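PDB 1BDG: hexokinase from Schistosoma mansoni, which phosphorylates hexoses such as glucose, mannose and fructose with ATP to give hexose 6-phosphates, the first step of glycolysis. Local coordinates for residues N196-T201 against G215-T220; G221-Y226 against N247-A252; L71-G76 against L139-S144; F143-V148 against W160-S165. All blocks are in the same frame, centred on the assembly; numbering follows the deposited sequence.

Contact 1: N196-T201 against G215-T220; sequences NDTVGT and GLIVGT. With GLC (alpha-D-glucopyranose), chain B; SO4 (sulfate ion), chain C.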
loop_
_atom_site.group_PDB
_atom_site.type_symbol
_atom_site.label_atom_id
_atom_site.label_comp_id
_atom_site.label_asym_id
_atom_site.label_seq_id
_atom_site.Cartn_x
_atom_site.Cartn_y
_atom_site.Cartn_z
ATOM N N ASN A 196 7.193 1.312 9.584
ATOM C CA ASN A 196 6.541 0.974 8.322
ATOM C C ASN A 196 5.490 2.088 8.032
ATOM O O ASN A 196 5.052 2.797 8.945
ATOM C CB ASN A 196 5.885 -0.398 8.478
ATOM C CG ASN A 196 5.290 -0.910 7.200
ATOM O OD1 ASN A 196 4.078 -0.819 6.981
ATOM N ND2 ASN A 196 6.130 -1.454 6.344
ATOM N N ASP A 197 5.083 2.267 6.786
ATOM C CA ASP A 197 4.105 3.312 6.518
ATOM C C ASP A 197 2.784 3.110 7.252
ATOM O O ASP A 197 2.255 4.057 7.808
ATOM C CB ASP A 197 3.889 3.561 5.016
ATOM C CG ASP A 197 3.542 2.303 4.232
ATOM O OD1 ASP A 197 3.073 1.307 4.808
ATOM O OD2 ASP A 197 3.723 2.308 3.008
ATOM N N THR A 198 2.280 1.881 7.326
ATOM C CA THR A 198 1.019 1.635 8.020
ATOM C C THR A 198 1.116 2.093 9.463
ATOM O O THR A 198 0.227 2.793 9.968
ATOM C CB THR A 198 0.690 0.175 8.022
ATOM O OG1 THR A 198 1.854 -0.553 8.402
ATOM C CG2 THR A 198 0.241 -0.266 6.659
ATOM N N VAL A 199 2.227 1.719 10.104
ATOM C CA VAL A 199 2.510 2.069 11.504
ATOM C C VAL A 199 2.558 3.596 11.625
ATOM O O VAL A 199 1.893 4.180 12.486
ATOM C CB VAL A 199 3.844 1.423 11.990
ATOM C CG1 VAL A 199 3.999 1.582 13.480
ATOM C CG2 VAL A 199 3.860 -0.054 11.645
ATOM N N GLY A 200 3.279 4.240 10.710
ATOM C CA GLY A 200 3.370 5.685 10.715
ATOM C C GLY A 200 1.996 6.301 10.579
ATOM O O GLY A 200 1.683 7.283 11.235
ATOM N N THR A 201 1.158 5.719 9.734
ATOM C CA THR A 201 -0.196 6.217 9.530
ATOM C C THR A 201 -1.018 6.041 10.815
ATOM O O THR A 201 -1.641 6.990 11.283
ATOM C CB THR A 201 -0.873 5.501 8.326
ATOM O OG1 THR A 201 -0.111 5.737 7.130
ATOM C CG2 THR A 201 -2.288 5.986 8.122
ATOM N N GLY A 215 -4.231 1.248 10.841
ATOM C CA GLY A 215 -3.579 2.155 9.919
ATOM C C GLY A 215 -3.585 1.494 8.562
ATOM O O GLY A 215 -2.759 0.622 8.312
ATOM N N LEU A 216 -4.516 1.875 7.696
ATOM C CA LEU A 216 -4.636 1.270 6.369
ATOM C C LEU A 216 -3.980 2.018 5.217
ATOM O O LEU A 216 -4.185 3.213 5.051
ATOM C CB LEU A 216 -6.118 1.052 6.047
ATOM C CG LEU A 216 -6.552 0.532 4.676
ATOM C CD1 LEU A 216 -6.001 -0.873 4.421
ATOM C CD2 LEU A 216 -8.063 0.528 4.614
ATOM N N ILE A 217 -3.239 1.292 4.386
ATOM C CA ILE A 217 -2.586 1.874 3.210
ATOM C C ILE A 217 -3.093 1.217 1.929
ATOM O O ILE A 217 -2.909 0.026 1.725
ATOM C CB ILE A 217 -1.046 1.720 3.240
ATOM C CG1 ILE A 217 -0.431 2.598 4.327
ATOM C CG2 ILE A 217 -0.474 2.090 1.901
ATOM C CD1 ILE A 217 -0.611 4.083 4.093
ATOM N N VAL A 218 -3.796 1.979 1.103
ATOM C CA VAL A 218 -4.291 1.471 -0.163
ATOM C C VAL A 218 -3.805 2.425 -1.261
ATOM O O VAL A 218 -4.539 3.284 -1.751
ATOM C CB VAL A 218 -5.853 1.262 -0.155
ATOM C CG1 VAL A 218 -6.219 0.050 0.718
ATOM C CG2 VAL A 218 -6.584 2.480 0.382
ATOM N N GLY A 219 -2.523 2.311 -1.594
ATOM C CA GLY A 219 -1.921 3.172 -2.598
ATOM C C GLY A 219 -1.127 2.365 -3.595
ATOM O O GLY A 219 -1.673 1.447 -4.189
ATOM N N THR A 220 0.143 2.695 -3.797
ATOM C CA THR A 220 0.976 1.936 -4.736
ATOM C C THR A 220 0.919 0.463 -4.306
ATOM O O THR A 220 0.934 -0.450 -5.141
ATOM C CB THR A 220 2.448 2.461 -4.755
ATOM O OG1 THR A 220 2.470 3.805 -5.260
ATOM C CG2 THR A 220 3.327 1.599 -5.655
HETATM C C1 GLC B . 3.841 -2.946 0.105
HETATM C C2 GLC B . 4.921 -3.130 1.171
HETATM C C3 GLC B . 4.342 -2.846 2.538
HETATM C C4 GLC B . 3.730 -1.457 2.555
HETATM C C5 GLC B . 2.682 -1.358 1.469
HETATM C C6 GLC B . 2.071 0.027 1.384
HETATM O O1 GLC B . 2.793 -3.808 0.399
HETATM O O2 GLC B . 5.423 -4.465 1.150
HETATM O O3 GLC B . 5.357 -2.928 3.528
HETATM O O4 GLC B . 3.156 -1.201 3.814
HETATM O O5 GLC B . 3.289 -1.627 0.204
HETATM O O6 GLC B . 2.852 0.887 0.581
HETATM S S SO4 C . 1.541 5.685 -1.588
HETATM O O1 SO4 C . 0.412 6.320 -2.242
HETATM O O2 SO4 C . 2.489 6.677 -1.145
HETATM O O3 SO4 C . 1.086 4.931 -0.444
HETATM O O4 SO4 C . 2.189 4.793 -2.508
#
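Ile-217, on strand 212-218, faces Asp-197, Thr-198 and Thr-201 in the opening turn of helix 197-206. The helix packs on the central sheet of the large subdomain, in the actin-ATPase type of fold shared by hexokinases. The short helix and strand axes come within 6.7 Å, at 129°. Ile-217 can be followed outward. CB sits near the glucose C6. Branch CG2 goes to the sugar, with C6 of the glucose 3.3 Å from it. CG1 is anti to the carbonyl carbon (chi1 -69°) and turns to the helix. It lies 3.8 Å from Thr-198 CG2 and close to Asp-197 OD1. The tip, CD1, ends beside Thr-201 OG1. That hydroxyl is itself tied back to Asp-197 O. Asn-196 is the N-cap. Thr-198 OG1 comes in the carbonyl plane on a lone pair, 2.7 Å from Asn-196 OD1; Thr-198 N comes from above that plane. Two grips thus fix the amide, and Asn-196 ND2 donates to glucose O3 at 3.3 Å, with a weak second bond to Phe-145 O. Asp-197 spreads its carboxylate over two hydroxyls. Glucose O4 donates to Asp-197 OD1 at 2.7 Å, and glucose O6 donates to Asp-197 OD2 at 2.9 Å.

Contact 2: G221-Y226 against N247-A252; sequences GTNVAY and NTEWGA. With GLC (alpha-D-glucopyranose), chain B.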
loop_
_atom_site.group_PDB
_atom_site.type_symbol
_atom_site.label_atom_id
_atom_site.label_comp_id
_atom_site.label_asym_id
_atom_site.label_seq_id
_atom_site.Cartn_x
_atom_site.Cartn_y
_atom_site.Cartn_z
ATOM N N GLY A 221 0.733 0.273 -3.001
ATOM C CA GLY A 221 0.631 -1.042 -2.403
ATOM C C GLY A 221 -0.373 -1.057 -1.261
ATOM O O GLY A 221 -0.750 -0.009 -0.758
ATOM N N THR A 222 -0.839 -2.237 -0.869
ATOM C CA THR A 222 -1.801 -2.335 0.210
ATOM C C THR A 222 -1.204 -3.070 1.394
ATOM O O THR A 222 -0.372 -3.982 1.233
ATOM C CB THR A 222 -3.132 -2.992 -0.249
ATOM O OG1 THR A 222 -4.091 -2.913 0.807
ATOM C CG2 THR A 222 -2.947 -4.449 -0.633
ATOM N N ASN A 223 -1.577 -2.617 2.586
ATOM C CA ASN A 223 -1.107 -3.195 3.838
ATOM C C ASN A 223 -1.830 -2.497 4.985
ATOM O O ASN A 223 -2.260 -1.363 4.838
ATOM C CB ASN A 223 0.403 -3.017 3.982
ATOM C CG ASN A 223 0.970 -3.801 5.129
ATOM O OD1 ASN A 223 0.258 -4.540 5.788
ATOM N ND2 ASN A 223 2.253 -3.647 5.379
ATOM N N VAL A 224 -1.991 -3.189 6.106
ATOM C CA VAL A 224 -2.656 -2.637 7.272
ATOM C C VAL A 224 -1.802 -2.952 8.498
ATOM O O VAL A 224 -0.993 -3.895 8.490
ATOM C CB VAL A 224 -4.040 -3.271 7.495
ATOM C CG1 VAL A 224 -3.924 -4.572 8.252
ATOM C CG2 VAL A 224 -4.925 -2.328 8.242
ATOM N N ALA A 225 -1.990 -2.162 9.548
ATOM C CA ALA A 225 -1.280 -2.334 10.794
ATOM C C ALA A 225 -2.351 -2.066 11.821
ATOM O O ALA A 225 -3.238 -1.251 11.574
ATOM C CB ALA A 225 -0.185 -1.319 10.903
ATOM N N TYR A 226 -2.305 -2.756 12.952
ATOM C CA TYR A 226 -3.316 -2.564 13.984
ATOM C C TYR A 226 -2.743 -2.779 15.394
ATOM O O TYR A 226 -1.670 -3.361 15.544
ATOM C CB TYR A 226 -4.513 -3.498 13.706
ATOM C CG TYR A 226 -4.240 -4.953 13.983
ATOM C CD1 TYR A 226 -3.559 -5.739 13.067
ATOM C CD2 TYR A 226 -4.606 -5.530 15.201
ATOM C CE1 TYR A 226 -3.236 -7.074 13.367
ATOM C CE2 TYR A 226 -4.296 -6.847 15.509
ATOM C CZ TYR A 226 -3.609 -7.615 14.597
ATOM O OH TYR A 226 -3.271 -8.913 14.914
ATOM N N ASN A 247 2.530 -5.165 12.165
ATOM C CA ASN A 247 2.592 -4.863 10.740
ATOM C C ASN A 247 2.217 -6.191 10.070
ATOM O O ASN A 247 3.033 -7.117 9.952
ATOM C CB ASN A 247 3.998 -4.424 10.344
ATOM C CG ASN A 247 4.154 -4.222 8.849
ATOM O OD1 ASN A 247 3.184 -4.163 8.102
ATOM N ND2 ASN A 247 5.387 -4.106 8.410
ATOM N N THR A 248 0.952 -6.287 9.676
ATOM C CA THR A 248 0.404 -7.491 9.072
ATOM C C THR A 248 1.157 -7.910 7.839
ATOM O O THR A 248 1.555 -9.060 7.723
ATOM C CB THR A 248 -1.077 -7.299 8.729
ATOM O OG1 THR A 248 -1.199 -6.335 7.678
ATOM C CG2 THR A 248 -1.829 -6.804 9.953
ATOM N N GLU A 249 1.347 -6.967 6.925
ATOM C CA GLU A 249 2.051 -7.219 5.675
ATOM C C GLU A 249 1.214 -8.266 4.915
ATOM O O GLU A 249 1.712 -9.308 4.473
ATOM C CB GLU A 249 3.474 -7.688 5.980
ATOM C CG GLU A 249 4.489 -7.467 4.863
ATOM C CD GLU A 249 4.662 -6.008 4.443
ATOM O OE1 GLU A 249 5.159 -5.188 5.242
ATOM O OE2 GLU A 249 4.331 -5.696 3.284
ATOM N N TRP A 250 -0.073 -7.931 4.770
ATOM C CA TRP A 250 -1.081 -8.761 4.116
ATOM C C TRP A 250 -1.002 -8.822 2.601
ATOM O O TRP A 250 -1.759 -9.560 1.958
ATOM C CB TRP A 250 -2.495 -8.332 4.552
ATOM C CG TRP A 250 -3.041 -7.021 3.971
ATOM C CD1 TRP A 250 -2.544 -6.309 2.915
ATOM C CD2 TRP A 250 -4.219 -6.321 4.398
ATOM N NE1 TRP A 250 -3.335 -5.222 2.658
ATOM C CE2 TRP A 250 -4.371 -5.202 3.550
ATOM C CE3 TRP A 250 -5.163 -6.539 5.407
ATOM C CZ2 TRP A 250 -5.437 -4.295 3.680
ATOM C CZ3 TRP A 250 -6.225 -5.639 5.535
ATOM C CH2 TRP A 250 -6.351 -4.533 4.676
ATOM N N GLY A 251 -0.147 -7.997 2.010
ATOM C CA GLY A 251 -0.005 -8.040 0.570
ATOM C C GLY A 251 0.406 -9.452 0.196
ATOM O O GLY A 251 0.084 -9.950 -0.884
ATOM N N ALA A 252 1.102 -10.115 1.109
ATOM C CA ALA A 252 1.554 -11.474 0.875
ATOM C C ALA A 252 0.472 -12.543 0.964
ATOM O O ALA A 252 0.765 -13.705 0.727
ATOM C CB ALA A 252 2.702 -11.811 1.800
HETATM C C1 GLC B . 3.841 -2.946 0.105
HETATM C C2 GLC B . 4.921 -3.130 1.171
HETATM C C3 GLC B . 4.342 -2.846 2.538
HETATM C C4 GLC B . 3.730 -1.457 2.555
HETATM C C5 GLC B . 2.682 -1.358 1.469
HETATM C C6 GLC B . 2.071 0.027 1.384
HETATM O O1 GLC B . 2.793 -3.808 0.399
HETATM O O2 GLC B . 5.423 -4.465 1.150
HETATM O O3 GLC B . 5.357 -2.928 3.528
HETATM O O4 GLC B . 3.156 -1.201 3.814
HETATM O O5 GLC B . 3.289 -1.627 0.204
HETATM O O6 GLC B . 2.852 0.887 0.581
#
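Asn-223 uses both ends of its amide to link strand 222-229 to the loop at 247-252, where Ala-225 and Asn-247 form a non-hydrogen-bonded antiparallel pair. Hydrogen bonds come first. Glu-249 N donates to Asn-223 OD1 at 2.9 Å, tilted 28° from the carbonyl plane. Asn-223 ND2 gives one bond to Asn-247 OD1, 2.9 Å away in the carbonyl plane of Asn-247, and another to glucose O4 at 3.0 Å. With both ends of the amide engaged, its rotation is set and ND2 is presented to the sugar. Thr-248 OG1 donates to Val-224 O at 2.6 Å, and Thr-248 N adds a weak bond to the same oxygen. Glu-249 bends at chi2 (59°) and brings its carboxylate to two sugar hydroxyls: glucose O3 donates to OE1 at 2.8 Å and glucose O2 to OE2 at 2.7 Å. Trp-250 NE1 donates to Thr-222 OG1, which lies in the indole plane.

Apolar contacts follow. Val-224 CB stands 3.9 Å over the centroid of the Trp-250 six-membered ring, a CH-pi contact. Thr-248 CG2 meets the edge of the Tyr-226 ring, whose OH is bonded to Glu-228.

Strand 222-229 lies between strands 212-218 and 243-247. Ile-385 of helix 357-389 packs on Val-224 and Tyr-226, and Thr-198 of helix 197-206 on Asn-223 and Ala-225.

Contact 3: L71-G76 against L139-S144; sequences LALDLG and LGFTFS. With GLC (alpha-D-glucopyranose), chain B.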
loop_
_atom_site.group_PDB
_atom_site.type_symbol
_atom_site.label_atom_id
_atom_site.label_comp_id
_atom_site.label_asym_id
_atom_site.label_seq_id
_atom_site.Cartn_x
_atom_site.Cartn_y
_atom_site.Cartn_z
ATOM N N LEU A 71 13.635 14.861 12.029
ATOM C CA LEU A 71 13.604 14.724 10.579
ATOM C C LEU A 71 12.790 13.469 10.338
ATOM O O LEU A 71 12.623 12.659 11.251
ATOM C CB LEU A 71 15.014 14.525 10.008
ATOM C CG LEU A 71 16.039 15.658 10.153
ATOM C CD1 LEU A 71 17.317 15.220 9.500
ATOM C CD2 LEU A 71 15.548 16.947 9.534
ATOM N N ALA A 72 12.290 13.288 9.126
ATOM C CA ALA A 72 11.501 12.107 8.816
ATOM C C ALA A 72 11.558 11.877 7.328
ATOM O O ALA A 72 11.351 12.813 6.555
ATOM C CB ALA A 72 10.068 12.310 9.257
ATOM N N LEU A 73 11.905 10.660 6.924
ATOM C CA LEU A 73 11.973 10.317 5.506
ATOM C C LEU A 73 10.786 9.417 5.192
ATOM O O LEU A 73 10.181 8.852 6.107
ATOM C CB LEU A 73 13.272 9.567 5.193
ATOM C CG LEU A 73 14.619 10.301 5.265
ATOM C CD1 LEU A 73 15.754 9.332 4.996
ATOM C CD2 LEU A 73 14.656 11.419 4.233
ATOM N N ASP A 74 10.454 9.276 3.912
ATOM C CA ASP A 74 9.349 8.404 3.494
ATOM C C ASP A 74 9.879 7.645 2.287
ATOM O O ASP A 74 10.350 8.283 1.355
ATOM C CB ASP A 74 8.120 9.240 3.084
ATOM C CG ASP A 74 6.805 8.489 3.269
ATOM O OD1 ASP A 74 6.816 7.234 3.291
ATOM O OD2 ASP A 74 5.750 9.147 3.410
ATOM N N LEU A 75 9.890 6.311 2.334
ATOM C CA LEU A 75 10.387 5.518 1.196
ATOM C C LEU A 75 9.537 4.271 0.867
ATOM O O LEU A 75 9.216 3.469 1.748
ATOM C CB LEU A 75 11.865 5.113 1.394
ATOM C CG LEU A 75 12.569 4.419 0.204
ATOM C CD1 LEU A 75 12.643 5.370 -0.986
ATOM C CD2 LEU A 75 13.963 3.950 0.565
ATOM N N GLY A 76 9.183 4.117 -0.408
ATOM C CA GLY A 76 8.400 2.969 -0.824
ATOM C C GLY A 76 7.088 3.340 -1.487
ATOM O O GLY A 76 6.678 2.689 -2.460
ATOM N N LEU A 139 16.044 11.054 13.216
ATOM C CA LEU A 139 15.246 10.764 12.043
ATOM C C LEU A 139 14.304 9.575 12.197
ATOM O O LEU A 139 14.645 8.583 12.826
ATOM C CB LEU A 139 16.187 10.599 10.843
ATOM C CG LEU A 139 15.787 10.223 9.420
ATOM C CD1 LEU A 139 16.807 10.815 8.463
ATOM C CD2 LEU A 139 15.734 8.716 9.236
ATOM N N GLY A 140 13.075 9.744 11.722
ATOM C CA GLY A 140 12.099 8.680 11.748
ATOM C C GLY A 140 12.060 8.188 10.313
ATOM O O GLY A 140 11.709 8.948 9.413
ATOM N N PHE A 141 12.458 6.941 10.083
ATOM C CA PHE A 141 12.491 6.359 8.747
ATOM C C PHE A 141 11.254 5.507 8.428
ATOM O O PHE A 141 11.080 4.415 8.973
ATOM C CB PHE A 141 13.766 5.523 8.605
ATOM C CG PHE A 141 14.132 5.156 7.188
ATOM C CD1 PHE A 141 13.661 5.885 6.099
ATOM C CD2 PHE A 141 14.992 4.083 6.949
ATOM C CE1 PHE A 141 14.049 5.542 4.799
ATOM C CE2 PHE A 141 15.379 3.740 5.664
ATOM C CZ PHE A 141 14.911 4.464 4.592
ATOM N N THR A 142 10.367 6.030 7.586
ATOM C CA THR A 142 9.185 5.289 7.164
ATOM C C THR A 142 9.638 4.457 5.985
ATOM O O THR A 142 9.719 4.967 4.867
ATOM C CB THR A 142 8.087 6.237 6.697
ATOM O OG1 THR A 142 7.546 6.914 7.830
ATOM C CG2 THR A 142 6.989 5.493 5.976
ATOM N N PHE A 143 10.020 3.213 6.252
ATOM C CA PHE A 143 10.492 2.304 5.207
ATOM C C PHE A 143 9.333 1.366 4.874
ATOM O O PHE A 143 9.087 0.395 5.589
ATOM C CB PHE A 143 11.692 1.514 5.721
ATOM C CG PHE A 143 12.432 0.763 4.656
ATOM C CD1 PHE A 143 12.822 1.398 3.474
ATOM C CD2 PHE A 143 12.795 -0.568 4.852
ATOM C CE1 PHE A 143 13.572 0.718 2.507
ATOM C CE2 PHE A 143 13.537 -1.254 3.903
ATOM C CZ PHE A 143 13.932 -0.608 2.724
ATOM N N SER A 144 8.620 1.667 3.795
ATOM C CA SER A 144 7.457 0.894 3.377
ATOM C C SER A 144 7.734 -0.539 2.946
ATOM O O SER A 144 7.280 -0.946 1.868
ATOM C CB SER A 144 6.760 1.600 2.215
ATOM O OG SER A 144 6.670 2.989 2.437
HETATM C C1 GLC B . 3.841 -2.946 0.105
HETATM C C2 GLC B . 4.921 -3.130 1.171
HETATM C C3 GLC B . 4.342 -2.846 2.538
HETATM C C4 GLC B . 3.730 -1.457 2.555
HETATM C C5 GLC B . 2.682 -1.358 1.469
HETATM C C6 GLC B . 2.071 0.027 1.384
HETATM O O1 GLC B . 2.793 -3.808 0.399
HETATM O O2 GLC B . 5.423 -4.465 1.150
HETATM O O3 GLC B . 5.357 -2.928 3.528
HETATM O O4 GLC B . 3.156 -1.201 3.814
HETATM O O5 GLC B . 3.289 -1.627 0.204
HETATM O O6 GLC B . 2.852 0.887 0.581
HETATM O O HOH W 1 5.672 5.177 2.124
#
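Leu-71 to Leu-75 and Leu-139 to Phe-143 run as neighbouring parallel strands, paired residue by residue; their short axes come within 4.4 Å, at 13°. Backbone bonds cross in both directions, among them Gly-140 N to Leu-71 O at 3.0 Å and Leu-75 N to Thr-142 O at 2.9 Å. The last is Ser-144 N to Leu-75 O.

One face of the pair is apolar. Leu-139 CD1 lies 3.9 Å from Leu-73 CG. The CB atoms of Leu-73 and Leu-75 both meet the Phe-141 ring obliquely. Leu-75 and Phe-143 run alongside each other in the same direction; Leu-75 CD2 touches the Phe-143 ring at its edge, 3.8 Å from CE1. Helices 112-129 and 174-183 cover this side.

The other face carries Ala-72, Asp-74 and Thr-142, with Asp-74 OD1 next to Thr-142 CG2; Gly-140 adds no side chain. A water donates to Asp-74 OD1 at 2.6 Å. Ser-144 OG lies 2.7 Å from Leu-75 O and also reaches Asp-197 OD2; which acceptor takes its proton is not settled. At Gly-76 (phi 122°) a CB would jam against Leu-75 O and run into Ser-144 CB.

Both strands belong to the small subdomain's five-stranded sheet, of the kind found in actin-type ATPases. Asp-74, Leu-75 and Gly-76, at the end of strand 68-75, belong to a predicted ATP-binding stretch, while Ser-144 binds the sugar.

Contact 4: F143-V148 against W160-S165; sequences FSFPCV and WTKGFS. With GLC (alpha-D-glucopyranose), chain B.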
loop_
_atom_site.group_PDB
_atom_site.type_symbol
_atom_site.label_atom_id
_atom_site.label_comp_id
_atom_site.label_asym_id
_atom_site.label_seq_id
_atom_site.Cartn_x
_atom_site.Cartn_y
_atom_site.Cartn_z
ATOM N N PHE A 143 10.020 3.213 6.252
ATOM C CA PHE A 143 10.492 2.304 5.207
ATOM C C PHE A 143 9.333 1.366 4.874
ATOM O O PHE A 143 9.087 0.395 5.589
ATOM C CB PHE A 143 11.692 1.514 5.721
ATOM C CG PHE A 143 12.432 0.763 4.656
ATOM C CD1 PHE A 143 12.822 1.398 3.474
ATOM C CD2 PHE A 143 12.795 -0.568 4.852
ATOM C CE1 PHE A 143 13.572 0.718 2.507
ATOM C CE2 PHE A 143 13.537 -1.254 3.903
ATOM C CZ PHE A 143 13.932 -0.608 2.724
ATOM N N SER A 144 8.620 1.667 3.795
ATOM C CA SER A 144 7.457 0.894 3.377
ATOM C C SER A 144 7.734 -0.539 2.946
ATOM O O SER A 144 7.280 -0.946 1.868
ATOM C CB SER A 144 6.760 1.600 2.215
ATOM O OG SER A 144 6.670 2.989 2.437
ATOM N N PHE A 145 8.419 -1.337 3.756
ATOM C CA PHE A 145 8.677 -2.711 3.345
ATOM C C PHE A 145 8.674 -3.642 4.543
ATOM O O PHE A 145 8.789 -3.189 5.682
ATOM C CB PHE A 145 10.008 -2.804 2.576
ATOM C CG PHE A 145 9.991 -2.098 1.244
ATOM C CD1 PHE A 145 9.378 -2.676 0.143
ATOM C CD2 PHE A 145 10.536 -0.829 1.108
ATOM C CE1 PHE A 145 9.306 -1.995 -1.059
ATOM C CE2 PHE A 145 10.464 -0.151 -0.092
ATOM C CZ PHE A 145 9.850 -0.733 -1.169
ATOM N N PRO A 146 8.505 -4.955 4.308
ATOM C CA PRO A 146 8.493 -5.923 5.406
ATOM C C PRO A 146 9.877 -6.008 6.002
ATOM O O PRO A 146 10.849 -6.247 5.287
ATOM C CB PRO A 146 8.127 -7.225 4.704
ATOM C CG PRO A 146 8.754 -7.064 3.371
ATOM C CD PRO A 146 8.385 -5.648 3.013
ATOM N N CYS A 147 9.961 -5.765 7.302
ATOM C CA CYS A 147 11.220 -5.818 8.048
ATOM C C CYS A 147 10.964 -6.536 9.365
ATOM O O CYS A 147 9.867 -6.471 9.912
ATOM C CB CYS A 147 11.731 -4.405 8.383
ATOM S SG CYS A 147 12.172 -3.333 7.009
ATOM N N VAL A 148 11.973 -7.235 9.855
ATOM C CA VAL A 148 11.900 -7.929 11.141
ATOM C C VAL A 148 12.436 -6.905 12.141
ATOM O O VAL A 148 13.637 -6.624 12.167
ATOM C CB VAL A 148 12.830 -9.147 11.159
ATOM C CG1 VAL A 148 12.893 -9.736 12.533
ATOM C CG2 VAL A 148 12.395 -10.157 10.141
ATOM N N TRP A 160 12.097 -7.188 -0.921
ATOM C CA TRP A 160 11.675 -5.992 -1.623
ATOM C C TRP A 160 10.343 -6.314 -2.261
ATOM O O TRP A 160 10.190 -7.381 -2.883
ATOM C CB TRP A 160 12.645 -5.620 -2.755
ATOM C CG TRP A 160 13.888 -4.822 -2.405
ATOM C CD1 TRP A 160 15.164 -5.188 -2.664
ATOM C CD2 TRP A 160 13.962 -3.497 -1.846
ATOM N NE1 TRP A 160 16.027 -4.186 -2.317
ATOM C CE2 TRP A 160 15.317 -3.133 -1.813
ATOM C CE3 TRP A 160 13.009 -2.584 -1.375
ATOM C CZ2 TRP A 160 15.757 -1.889 -1.330
ATOM C CZ3 TRP A 160 13.450 -1.339 -0.893
ATOM C CH2 TRP A 160 14.806 -1.009 -0.877
ATOM N N THR A 161 9.379 -5.413 -2.095
ATOM C CA THR A 161 8.081 -5.585 -2.715
ATOM C C THR A 161 7.975 -4.393 -3.651
ATOM O O THR A 161 8.892 -3.567 -3.705
ATOM C CB THR A 161 6.949 -5.546 -1.679
ATOM O OG1 THR A 161 6.918 -4.265 -1.040
ATOM C CG2 THR A 161 7.151 -6.626 -0.634
ATOM N N LYS A 162 6.907 -4.335 -4.435
ATOM C CA LYS A 162 6.687 -3.218 -5.341
ATOM C C LYS A 162 7.673 -3.103 -6.508
ATOM O O LYS A 162 7.986 -4.103 -7.158
ATOM C CB LYS A 162 6.587 -1.908 -4.541
ATOM C CG LYS A 162 5.284 -1.807 -3.768
ATOM C CD LYS A 162 5.137 -0.528 -3.017
ATOM C CE LYS A 162 5.844 -0.574 -1.708
ATOM N NZ LYS A 162 5.286 0.460 -0.776
ATOM N N GLY A 163 8.128 -1.888 -6.806
ATOM C CA GLY A 163 9.042 -1.697 -7.918
ATOM C C GLY A 163 10.526 -1.658 -7.575
ATOM O O GLY A 163 11.330 -1.162 -8.375
ATOM N N PHE A 164 10.896 -2.159 -6.398
ATOM C CA PHE A 164 12.290 -2.152 -5.977
ATOM C C PHE A 164 12.981 -3.510 -6.132
ATOM O O PHE A 164 12.350 -4.568 -6.026
ATOM C CB PHE A 164 12.405 -1.706 -4.527
ATOM C CG PHE A 164 12.175 -0.240 -4.307
ATOM C CD1 PHE A 164 10.967 0.360 -4.659
ATOM C CD2 PHE A 164 13.140 0.531 -3.669
ATOM C CE1 PHE A 164 10.720 1.713 -4.369
ATOM C CE2 PHE A 164 12.905 1.869 -3.379
ATOM C CZ PHE A 164 11.695 2.459 -3.726
ATOM N N SER A 165 14.287 -3.461 -6.393
ATOM C CA SER A 165 15.134 -4.651 -6.547
ATOM C C SER A 165 16.593 -4.260 -6.433
ATOM O O SER A 165 17.408 -4.707 -7.224
ATOM C CB SER A 165 14.890 -5.362 -7.889
ATOM O OG SER A 165 15.076 -4.490 -8.987
HETATM C C1 GLC B . 3.841 -2.946 0.105
HETATM C C2 GLC B . 4.921 -3.130 1.171
HETATM C C3 GLC B . 4.342 -2.846 2.538
HETATM C C4 GLC B . 3.730 -1.457 2.555
HETATM C C5 GLC B . 2.682 -1.358 1.469
HETATM C C6 GLC B . 2.071 0.027 1.384
HETATM O O1 GLC B . 2.793 -3.808 0.399
HETATM O O2 GLC B . 5.423 -4.465 1.150
HETATM O O3 GLC B . 5.357 -2.928 3.528
HETATM O O4 GLC B . 3.156 -1.201 3.814
HETATM O O5 GLC B . 3.289 -1.627 0.204
HETATM O O6 GLC B . 2.852 0.887 0.581
#
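The Phe-145 ring takes the edge of Trp-160 on one face, with planes at 88° and Trp-160 CZ3 3.3 Å from Phe-145 CE2. At its own rim, near the plane, is Thr-161 O. Its CZ in turn points at the face of Phe-164, 3.8 Å from Phe-164 CD1, in a second edge-to-face pair. Phe-145 CD2 lies over a face of Phe-143, and Phe-164 CB over a face of Trp-160. Phe-143 adds its CZ to Trp-160 CZ3 obliquely, and Cys-147 SG lies at the Phe-143 rim. This aromatic cluster lies within the sugar-binding loops of the small subdomain, which hold two tight turns. Ser-144 is the centre of an inverse gamma turn. Thr-161 to Phe-164 make a type II' turn, whose second position, Lys-162, takes the positive phi it requires (68°). Thr-161 OG1 donates to glucose O2. Pro-146 CD and Thr-161 CG2 meet tip to tip beside glucose O2. The Lys-162 chain bends at chi3, and NZ donates to glucose O6 at 2.8 Å and to glucose O5 at 3.1 Å.

All four contacts are buried, and all reach the glucose. Contacts 1 and 2 belong to the large subdomain and share one sheet: strands 212-218 and 222-229 are neighbours in it. Contacts 3 and 4 belong to the small subdomain and share Phe-143 and Ser-144. Their chemistry differs. Contact 3 is sheet pairing by backbone bonds over a leucine and phenylalanine face. Contact 4 has no hydrogen bond between its segments and relies on rings. Contact 1 is helix-on-strand packing, and contact 2 is rich in side-chain hydrogen bonds. The subdomains meet around the sugar, for example where Pro-146 packs on Glu-249 and Thr-220 on Lys-162.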